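Local coordinates for protein similar to hydroxylamine oxidoreductase (Kuenenia stuttgartiensis, PDB 6H5L) that carries heme c groups in a large multiheme complex of an anammox bacterium and probably works as an oxidoreductase, at residues Lys208-Cys212 with His213-Lys217; Asn452-Asp455 with Ile456-Met459; Ile334-Glu337 with Glu338-Ala341; Val422-Ala425 with Phe426-Gln430. One frame throughout, in Å; residues are numbered along the deposited sequence.

How the interactions relate
Interaction 1 is the heme-attachment loop, with iron and porphyrin bonded directly to it; interactions 2, 3 and 4 lie at helix ends. In interactions 2 and 3 a serine sits at the N-cap, of helix 455-476 and helix 337-350 respectively, while interaction 4 runs to the C-terminal end of helix 420-429. Interactions 2 and 4 are the nearest pair, with centres about 22 Å and nearest atoms about 9 Å apart; the centres of interactions 1 and 2 are about 39 Å apart, yet both touch the second subunit. The side chain of Ile-334 in interaction 3 comes within about 7 Å of a heme, and that of Asn-458 in interaction 2 within about 13 Å.

Interaction 1: Lys208-Cys212 with His213-Lys217; sequences KCDVC and HTRHK. With HEC (heme c), chain G.
Lys-208 brings NZ to 3.6 Å from Arg-215 NH1, at the edge of the guanidinium; the two cations gather round carboxylates, both giving hydrogen bonds to one propionate oxygen of another heme. Next in line, Cys-209 SG is joined to heme CAB by a 1.8 Å thioether bond. Asp-210 lies beside Arg-215, pointing the same way. With chi1 at 61°, its CG sits between the backbone N and the carbonyl carbon, and Asp-210 OD2 meets Arg-215 NH1 at 2.8 Å in a salt bridge whose hydrogen bond is weak (118°); carboxylate and guanidinium planes lie 58° apart. Asp-210 OD1 forms a longer salt bridge, 3.4 Å, with Lys-208 NZ, its hydrogen bond also weak. Without the guanidinium, as with an alanine at Arg-215, Asp-210 OD2 would probably lose its salt-bridge partner and the propionate one of its donors. Beyond Val-211, whose carbonyl accepts from Lys-248 of the second subunit, Cys-212 SG makes the second thioether, 1.8 Å from heme CAC. Directly after it, His-213 NE2 binds the iron at 2.0 Å, with His-294 as the other axial ligand. This CxxCH motif thus fixes the heme by two covalent bonds and one metal bond, while the Lys-Asp-Arg network probably offsets the charge of neighbouring propionates.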
# COMPACT_ATOMS: atom_id res chain seq x y z
N LYS A 208 43.91 7.64 -11.79
CA LYS A 208 42.80 7.54 -10.85
C LYS A 208 41.53 7.18 -11.62
O LYS A 208 41.09 7.93 -12.49
CB LYS A 208 42.60 8.84 -10.08
CG LYS A 208 43.88 9.47 -9.55
CD LYS A 208 43.60 10.25 -8.28
CE LYS A 208 42.32 11.06 -8.39
NZ LYS A 208 41.67 11.21 -7.05
N CYS A 209 40.94 6.03 -11.28
CA CYS A 209 39.68 5.60 -11.87
C CYS A 209 38.47 6.04 -11.06
O CYS A 209 37.34 5.70 -11.42
CB CYS A 209 39.67 4.08 -12.04
SG CYS A 209 40.95 3.44 -13.13
N ASP A 210 38.68 6.80 -9.98
CA ASP A 210 37.61 7.33 -9.15
C ASP A 210 37.21 8.74 -9.56
O ASP A 210 36.71 9.51 -8.74
CB ASP A 210 38.04 7.32 -7.68
CG ASP A 210 39.27 8.17 -7.43
OD1 ASP A 210 39.89 8.63 -8.41
OD2 ASP A 210 39.62 8.38 -6.25
N VAL A 211 37.43 9.09 -10.82
CA VAL A 211 37.40 10.48 -11.25
C VAL A 211 36.03 10.84 -11.82
O VAL A 211 35.57 11.98 -11.68
CB VAL A 211 38.54 10.74 -12.25
CG1 VAL A 211 38.03 11.30 -13.57
CG2 VAL A 211 39.58 11.65 -11.62
N CYS A 212 35.37 9.87 -12.46
CA CYS A 212 33.98 10.02 -12.88
C CYS A 212 33.02 9.35 -11.90
O CYS A 212 32.15 10.02 -11.33
CB CYS A 212 33.80 9.45 -14.30
SG CYS A 212 34.90 10.20 -15.53
N HIS A 213 33.16 8.04 -11.69
CA HIS A 213 32.49 7.36 -10.59
C HIS A 213 33.38 7.49 -9.36
O HIS A 213 34.44 6.86 -9.27
CB HIS A 213 32.19 5.90 -10.93
CG HIS A 213 33.11 5.30 -11.95
ND1 HIS A 213 34.34 4.77 -11.63
CD2 HIS A 213 32.96 5.11 -13.29
CE1 HIS A 213 34.92 4.30 -12.72
NE2 HIS A 213 34.10 4.49 -13.74
N THR A 214 32.95 8.32 -8.40
CA THR A 214 33.83 8.81 -7.35
C THR A 214 34.17 7.73 -6.33
O THR A 214 33.81 6.55 -6.48
CB THR A 214 33.20 10.01 -6.64
OG1 THR A 214 31.82 9.74 -6.37
CG2 THR A 214 33.32 11.27 -7.50
N ARG A 215 34.87 8.15 -5.28
CA ARG A 215 35.61 7.23 -4.43
C ARG A 215 34.70 6.49 -3.46
O ARG A 215 33.81 7.09 -2.84
CB ARG A 215 36.69 7.98 -3.66
CG ARG A 215 38.07 7.38 -3.81
CD ARG A 215 39.00 7.78 -2.68
NE ARG A 215 38.93 9.20 -2.34
CZ ARG A 215 39.57 10.16 -2.99
NH1 ARG A 215 40.34 9.86 -4.03
NH2 ARG A 215 39.45 11.42 -2.60
N HIS A 216 34.92 5.18 -3.36
CA HIS A 216 34.41 4.31 -2.30
C HIS A 216 32.92 4.05 -2.43
O HIS A 216 32.38 3.18 -1.74
CB HIS A 216 34.76 4.90 -0.94
CG HIS A 216 36.23 4.89 -0.66
ND1 HIS A 216 36.91 6.00 -0.18
CD2 HIS A 216 37.16 3.92 -0.80
CE1 HIS A 216 38.18 5.70 -0.03
NE2 HIS A 216 38.37 4.44 -0.41
N LYS A 217 32.24 4.76 -3.34
CA LYS A 217 30.93 4.32 -3.80
C LYS A 217 31.01 3.66 -5.17
O LYS A 217 30.26 2.72 -5.43
CB LYS A 217 29.94 5.48 -3.84
CG LYS A 217 28.72 5.28 -2.94
CD LYS A 217 27.60 6.27 -3.27
CE LYS A 217 26.33 5.97 -2.49
NZ LYS A 217 26.20 6.81 -1.26
FE HEC G . 34.57 3.60 -15.48
CHA HEC G . 31.62 1.93 -16.04
CHB HEC G . 35.90 0.74 -14.09
CHC HEC G . 37.70 5.07 -15.37
CHD HEC G . 33.21 6.55 -16.48
NA HEC G . 33.89 1.69 -15.12
C1A HEC G . 32.63 1.21 -15.45
C2A HEC G . 32.56 -0.18 -15.05
C3A HEC G . 33.74 -0.51 -14.52
C4A HEC G . 34.60 0.66 -14.55
CMA HEC G . 34.10 -1.90 -13.97
CAA HEC G . 31.34 -1.11 -15.24
CBA HEC G . 30.51 -1.17 -13.96
CGA HEC G . 29.33 -2.09 -14.19
O1A HEC G . 29.00 -2.36 -15.37
O2A HEC G . 28.73 -2.55 -13.19
NB HEC G . 36.44 3.04 -14.78
C1B HEC G . 36.78 1.77 -14.38
C2B HEC G . 38.22 1.69 -14.33
C3B HEC G . 38.72 2.88 -14.67
C4B HEC G . 37.61 3.76 -14.97
CMB HEC G . 39.02 0.43 -13.92
CAB HEC G . 40.21 3.29 -14.76
CBB HEC G . 40.88 2.62 -15.99
NC HEC G . 35.32 5.46 -15.85
C1C HEC G . 36.64 5.86 -15.76
C2C HEC G . 36.74 7.21 -16.27
C3C HEC G . 35.49 7.66 -16.45
C4C HEC G . 34.58 6.54 -16.28
CMC HEC G . 38.02 8.08 -16.18
CAC HEC G . 35.09 9.08 -16.92
CBC HEC G . 35.58 9.31 -18.37
ND HEC G . 32.69 4.16 -16.10
C1D HEC G . 32.41 5.43 -16.59
C2D HEC G . 31.12 5.39 -17.25
C3D HEC G . 30.62 3.95 -17.11
C4D HEC G . 31.66 3.26 -16.38
CMD HEC G . 30.38 6.54 -17.94
CAD HEC G . 29.30 3.35 -17.64
CBD HEC G . 29.65 2.46 -18.83
CGD HEC G . 28.43 2.14 -19.66
O1D HEC G . 28.59 1.61 -20.78
O2D HEC G . 27.30 2.42 -19.19

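Interaction 2: Asn452-Asp455 with Ile456-Met459; sequences NPSD and IENM
Ser-454 occupies the N-cap of helix 455-476, and Glu-457, three residues on, turns back to it as in one half of a capping box. Glu-457 OE1 accepts the backbone N-H of Ser-454 at 2.9 Å in a nearly straight bond (167°) and the hydroxyl OG of the same serine, also at 2.9 Å. Both donors meet the oxygen on its anti side, from opposite faces of the carboxylate plane. OG stands between the backbone N and the carbonyl carbon of Ser-454 (chi1 60°), which brings it to the same oxygen as the serine's own N-H. That oxygen also forms a salt bridge with Arg-400, which would probably balance its charge. Ahead of the cap, Pro-453, which follows a cis peptide bond, lays its CG across the amide of Asn-458, 3.3 Å from OD1; that amide is fixed by Asn-461 and by the carbonyl of Gly-444. One backbone bond of the helix crosses the contact, from Met-459 N to Asp-455 O at 3.2 Å. Met-459 also carries its CE past the carboxylate of Asp-455, 3.7 Å from OD1, while Asp-455 packs against Ala-500 of the second subunit. A Ser-x-x-Glu sequence whose glutamate accepts from the N-cap amide is typical of helix N-termini.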
# COMPACT_ATOMS: atom_id res chain seq x y z
N ASN A 452 57.42 39.29 -20.84
CA ASN A 452 57.18 38.21 -21.79
C ASN A 452 56.07 37.31 -21.24
O ASN A 452 56.26 36.65 -20.21
CB ASN A 452 58.46 37.41 -22.03
CG ASN A 452 58.30 36.34 -23.10
OD1 ASN A 452 57.26 36.24 -23.75
ND2 ASN A 452 59.34 35.54 -23.29
N PRO A 453 54.90 37.25 -21.91
CA PRO A 453 54.58 37.92 -23.17
C PRO A 453 54.28 39.41 -23.04
O PRO A 453 54.28 39.95 -21.93
CB PRO A 453 53.34 37.17 -23.64
CG PRO A 453 52.66 36.80 -22.38
CD PRO A 453 53.77 36.43 -21.43
N SER A 454 54.02 40.04 -24.18
CA SER A 454 53.58 41.43 -24.21
C SER A 454 52.06 41.49 -24.07
O SER A 454 51.38 40.47 -23.92
CB SER A 454 54.05 42.11 -25.50
OG SER A 454 53.53 41.45 -26.64
N ASP A 455 51.52 42.71 -24.12
CA ASP A 455 50.08 42.87 -23.98
C ASP A 455 49.33 42.26 -25.16
O ASP A 455 48.34 41.55 -24.97
CB ASP A 455 49.73 44.36 -23.84
CG ASP A 455 48.62 44.60 -22.85
OD1 ASP A 455 47.84 43.66 -22.58
OD2 ASP A 455 48.51 45.74 -22.33
N ILE A 456 49.81 42.50 -26.38
CA ILE A 456 49.06 42.09 -27.57
C ILE A 456 49.17 40.59 -27.79
O ILE A 456 48.28 39.98 -28.40
CB ILE A 456 49.54 42.89 -28.80
CG1 ILE A 456 48.50 42.83 -29.91
CG2 ILE A 456 50.89 42.39 -29.29
CD1 ILE A 456 48.76 43.79 -31.05
N GLU A 457 50.24 39.95 -27.31
CA GLU A 457 50.38 38.51 -27.46
C GLU A 457 49.33 37.76 -26.64
O GLU A 457 48.79 36.74 -27.09
CB GLU A 457 51.79 38.07 -27.07
CG GLU A 457 52.83 38.32 -28.15
CD GLU A 457 54.24 38.08 -27.65
OE1 GLU A 457 54.69 38.84 -26.78
OE2 GLU A 457 54.89 37.12 -28.13
N ASN A 458 49.03 38.25 -25.44
CA ASN A 458 48.00 37.64 -24.62
C ASN A 458 46.59 38.02 -25.05
O ASN A 458 45.65 37.27 -24.77
CB ASN A 458 48.21 38.01 -23.15
CG ASN A 458 48.95 36.93 -22.38
OD1 ASN A 458 49.51 36.00 -22.97
ND2 ASN A 458 48.96 37.04 -21.05
N MET A 459 46.43 39.16 -25.72
CA MET A 459 45.15 39.44 -26.36
C MET A 459 44.82 38.38 -27.39
O MET A 459 43.72 37.82 -27.40
CB MET A 459 45.17 40.82 -27.02
CG MET A 459 45.38 41.99 -26.08
SD MET A 459 45.57 43.55 -26.97
CE MET A 459 45.94 44.67 -25.62

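Interaction 3: Ile334-Glu337 with Glu338-Ala341; sequences IYSE and ENVA
The N-H of Asn-339 is capped by a side chain: Ser-336 OG, at the N-cap of helix 337-350, accepts it at 3.2 Å, with an angle of 156°, and so takes the place of a preceding turn. The hydroxyl stands between the backbone N and the carbonyl carbon of its own residue (chi1 68°), which turns it over the first turn of the helix. Replacing Ser-336 by an alanine would probably leave the N-H of Asn-339 without its cap and fray this end of the helix. The main-chain carbonyl of the same serine starts the regular pattern, accepting from Val-340 N at 2.9 Å, and Ala-341 N follows on Glu-337 O at 3.2 Å. Val-340 sets its CG2 branch against Ser-336 O and the carbonyl carbon of Tyr-335.

One shell further out, Asp-333 positions both polar groups. Its backbone O accepts from Ser-336 OG and from Asn-339 ND2, so the serine hydroxyl donates to the loop while it accepts from the helix, and the amide is tied down beside it. Asn-339 CB meanwhile rests 3.3 Å from Ile-334 O. The side chains of Ile-334, which is buried, and of Tyr-335 both touch Phe-371 of helix 356-389. Within that pair, Ile-334 CG2 lies 4.0 Å above the plane of the Tyr-335 ring, over its centre.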
# COMPACT_ATOMS: atom_id res chain seq x y z
N ILE A 334 39.63 17.98 -41.99
CA ILE A 334 38.23 17.80 -41.61
C ILE A 334 37.54 16.82 -42.55
O ILE A 334 36.68 16.04 -42.12
CB ILE A 334 37.52 19.17 -41.58
CG1 ILE A 334 38.08 20.02 -40.44
CG2 ILE A 334 36.01 19.00 -41.43
CD1 ILE A 334 38.06 19.32 -39.10
N TYR A 335 37.90 16.84 -43.83
CA TYR A 335 37.24 16.02 -44.84
C TYR A 335 38.07 14.82 -45.26
O TYR A 335 37.97 14.35 -46.39
CB TYR A 335 36.87 16.88 -46.04
CG TYR A 335 35.96 18.03 -45.68
CD1 TYR A 335 34.64 17.80 -45.32
CD2 TYR A 335 36.42 19.34 -45.69
CE1 TYR A 335 33.80 18.85 -44.98
CE2 TYR A 335 35.59 20.39 -45.35
CZ TYR A 335 34.28 20.14 -44.99
OH TYR A 335 33.45 21.18 -44.65
N SER A 336 38.90 14.31 -44.35
CA SER A 336 39.60 13.06 -44.61
C SER A 336 38.63 11.88 -44.49
O SER A 336 37.55 12.00 -43.92
CB SER A 336 40.77 12.88 -43.64
OG SER A 336 40.30 12.66 -42.32
N GLU A 337 39.04 10.74 -45.06
CA GLU A 337 38.23 9.53 -44.94
C GLU A 337 37.99 9.17 -43.48
O GLU A 337 36.91 8.70 -43.12
CB GLU A 337 38.90 8.37 -45.68
CG GLU A 337 38.64 8.33 -47.17
CD GLU A 337 39.23 7.10 -47.82
OE1 GLU A 337 40.26 6.59 -47.33
OE2 GLU A 337 38.66 6.62 -48.82
N GLU A 338 38.99 9.39 -42.63
CA GLU A 338 38.86 9.04 -41.22
C GLU A 338 37.87 9.94 -40.51
O GLU A 338 37.06 9.47 -39.70
CB GLU A 338 40.23 9.11 -40.55
CG GLU A 338 40.26 8.58 -39.12
CD GLU A 338 41.57 8.88 -38.42
OE1 GLU A 338 42.21 9.91 -38.76
OE2 GLU A 338 41.98 8.09 -37.54
N ASN A 339 37.90 11.25 -40.80
CA ASN A 339 37.03 12.19 -40.10
C ASN A 339 35.62 12.20 -40.67
O ASN A 339 34.67 12.49 -39.93
CB ASN A 339 37.63 13.60 -40.14
CG ASN A 339 38.81 13.75 -39.19
OD1 ASN A 339 38.91 13.05 -38.18
ND2 ASN A 339 39.71 14.68 -39.51
N VAL A 340 35.46 11.90 -41.95
CA VAL A 340 34.11 11.74 -42.50
C VAL A 340 33.43 10.54 -41.85
O VAL A 340 32.24 10.58 -41.53
CB VAL A 340 34.16 11.61 -44.03
CG1 VAL A 340 32.81 11.19 -44.58
CG2 VAL A 340 34.59 12.93 -44.66
N ALA A 341 34.18 9.46 -41.62
CA ALA A 341 33.62 8.31 -40.92
C ALA A 341 33.30 8.65 -39.47
O ALA A 341 32.26 8.23 -38.94
CB ALA A 341 34.59 7.13 -40.99

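Interaction 4: Val422-Ala425 with Phe426-Gln430; sequences VYNA and FKTLQ
Phe-426 presents the edge of its ring to the main chain one turn earlier: CD2 lies 3.3 Å from Val-422 O, which sits in the ring plane, and the Val-422 CG1 methyl is a looser neighbour. The backbone bond between these two residues, Phe-426 N to Val-422 O, is weak at 3.4 Å. From there the ring reaches Ser-406, Ile-409 and Val-410 of helix 406-412, and it meets Phe-433 edge-to-face.

One residue further along helix 420-429, Tyr-423 and Lys-427 cross at a slant, with Lys-427 CD 4.1 Å from Tyr-423 CE2. Tyr-423 has CG opposite its backbone N (chi1 -179°), and the ring extends until its hydroxyl bonds the carbonyl of Val-410. The extended chain of Lys-427 meets the ring through CD, while its ammonium end leads away.

Asn-424 and Thr-428 meet differently. Here the carbonyl of Asn-424 accepts twice, from Thr-428 N at 2.8 Å and from Thr-428 OG1 at 2.9 Å, the donors tilted to opposite faces of its plane. The threonine reaches it because OG1 stands beside its own backbone N (chi1 -59°); Asn-424 OD1 is 3.2 Å from that hydroxyl. Leu-429 N bonds Ala-425 O at 2.8 Å before Gln-430 leaves the helix with a positive phi.

Phe-426 thus packs, and Tyr-423 hydrogen-bonds, to helix 406-412, while the exposed Thr-428 gives its hydroxyl to a carbonyl that already serves the helix, so that Asn-424 O carries two donors in the last turn.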
# COMPACT_ATOMS: atom_id res chain seq x y z
N VAL A 422 63.60 24.07 -35.49
CA VAL A 422 63.10 24.61 -34.23
C VAL A 422 64.12 24.43 -33.12
O VAL A 422 64.30 25.32 -32.28
CB VAL A 422 61.75 23.96 -33.87
CG1 VAL A 422 61.19 24.58 -32.60
CG2 VAL A 422 60.77 24.12 -35.02
N TYR A 423 64.81 23.29 -33.08
CA TYR A 423 65.81 23.08 -32.04
C TYR A 423 67.07 23.90 -32.31
O TYR A 423 67.71 24.38 -31.37
CB TYR A 423 66.17 21.60 -31.93
CG TYR A 423 67.18 21.31 -30.85
CD1 TYR A 423 66.82 21.32 -29.51
CD2 TYR A 423 68.51 21.04 -31.17
CE1 TYR A 423 67.75 21.07 -28.51
CE2 TYR A 423 69.44 20.79 -30.18
CZ TYR A 423 69.06 20.80 -28.86
OH TYR A 423 69.98 20.55 -27.87
N ASN A 424 67.44 24.07 -33.58
CA ASN A 424 68.61 24.88 -33.91
C ASN A 424 68.44 26.31 -33.42
O ASN A 424 69.39 26.91 -32.90
CB ASN A 424 68.85 24.86 -35.42
CG ASN A 424 70.00 25.75 -35.83
OD1 ASN A 424 71.07 25.73 -35.22
ND2 ASN A 424 69.79 26.54 -36.87
N ALA A 425 67.24 26.87 -33.57
CA ALA A 425 66.99 28.23 -33.11
C ALA A 425 67.10 28.33 -31.60
O ALA A 425 67.61 29.33 -31.07
CB ALA A 425 65.61 28.71 -33.58
N PHE A 426 66.63 27.31 -30.88
CA PHE A 426 66.74 27.32 -29.43
C PHE A 426 68.19 27.20 -28.98
O PHE A 426 68.62 27.87 -28.03
CB PHE A 426 65.90 26.19 -28.82
CG PHE A 426 64.52 26.62 -28.42
CD1 PHE A 426 64.30 27.25 -27.21
CD2 PHE A 426 63.44 26.39 -29.26
CE1 PHE A 426 63.03 27.64 -26.83
CE2 PHE A 426 62.16 26.78 -28.88
CZ PHE A 426 61.96 27.41 -27.67
N LYS A 427 68.97 26.34 -29.64
CA LYS A 427 70.37 26.17 -29.25
C LYS A 427 71.19 27.40 -29.62
O LYS A 427 72.10 27.79 -28.87
CB LYS A 427 70.95 24.92 -29.91
CG LYS A 427 72.32 24.52 -29.39
CD LYS A 427 72.78 23.21 -30.00
CE LYS A 427 74.10 22.75 -29.41
NZ LYS A 427 74.53 21.44 -29.97
N THR A 428 70.88 28.03 -30.75
CA THR A 428 71.66 29.18 -31.21
C THR A 428 71.27 30.46 -30.47
O THR A 428 72.13 31.17 -29.95
CB THR A 428 71.49 29.36 -32.72
OG1 THR A 428 71.92 28.18 -33.40
CG2 THR A 428 72.30 30.55 -33.21
N LEU A 429 69.97 30.76 -30.43
CA LEU A 429 69.49 32.01 -29.85
C LEU A 429 69.14 31.90 -28.37
O LEU A 429 68.82 32.92 -27.75
CB LEU A 429 68.26 32.52 -30.62
CG LEU A 429 68.47 33.11 -32.02
CD1 LEU A 429 68.73 32.04 -33.07
CD2 LEU A 429 67.28 33.97 -32.41
N GLN A 430 69.20 30.70 -27.80
CA GLN A 430 68.87 30.47 -26.39
C GLN A 430 67.48 30.99 -26.05
O GLN A 430 67.24 31.55 -24.98
CB GLN A 430 69.94 31.08 -25.47
CG GLN A 430 71.26 30.33 -25.50
CD GLN A 430 72.26 30.85 -24.49
OE1 GLN A 430 71.99 31.80 -23.76
NE2 GLN A 430 73.44 30.23 -24.45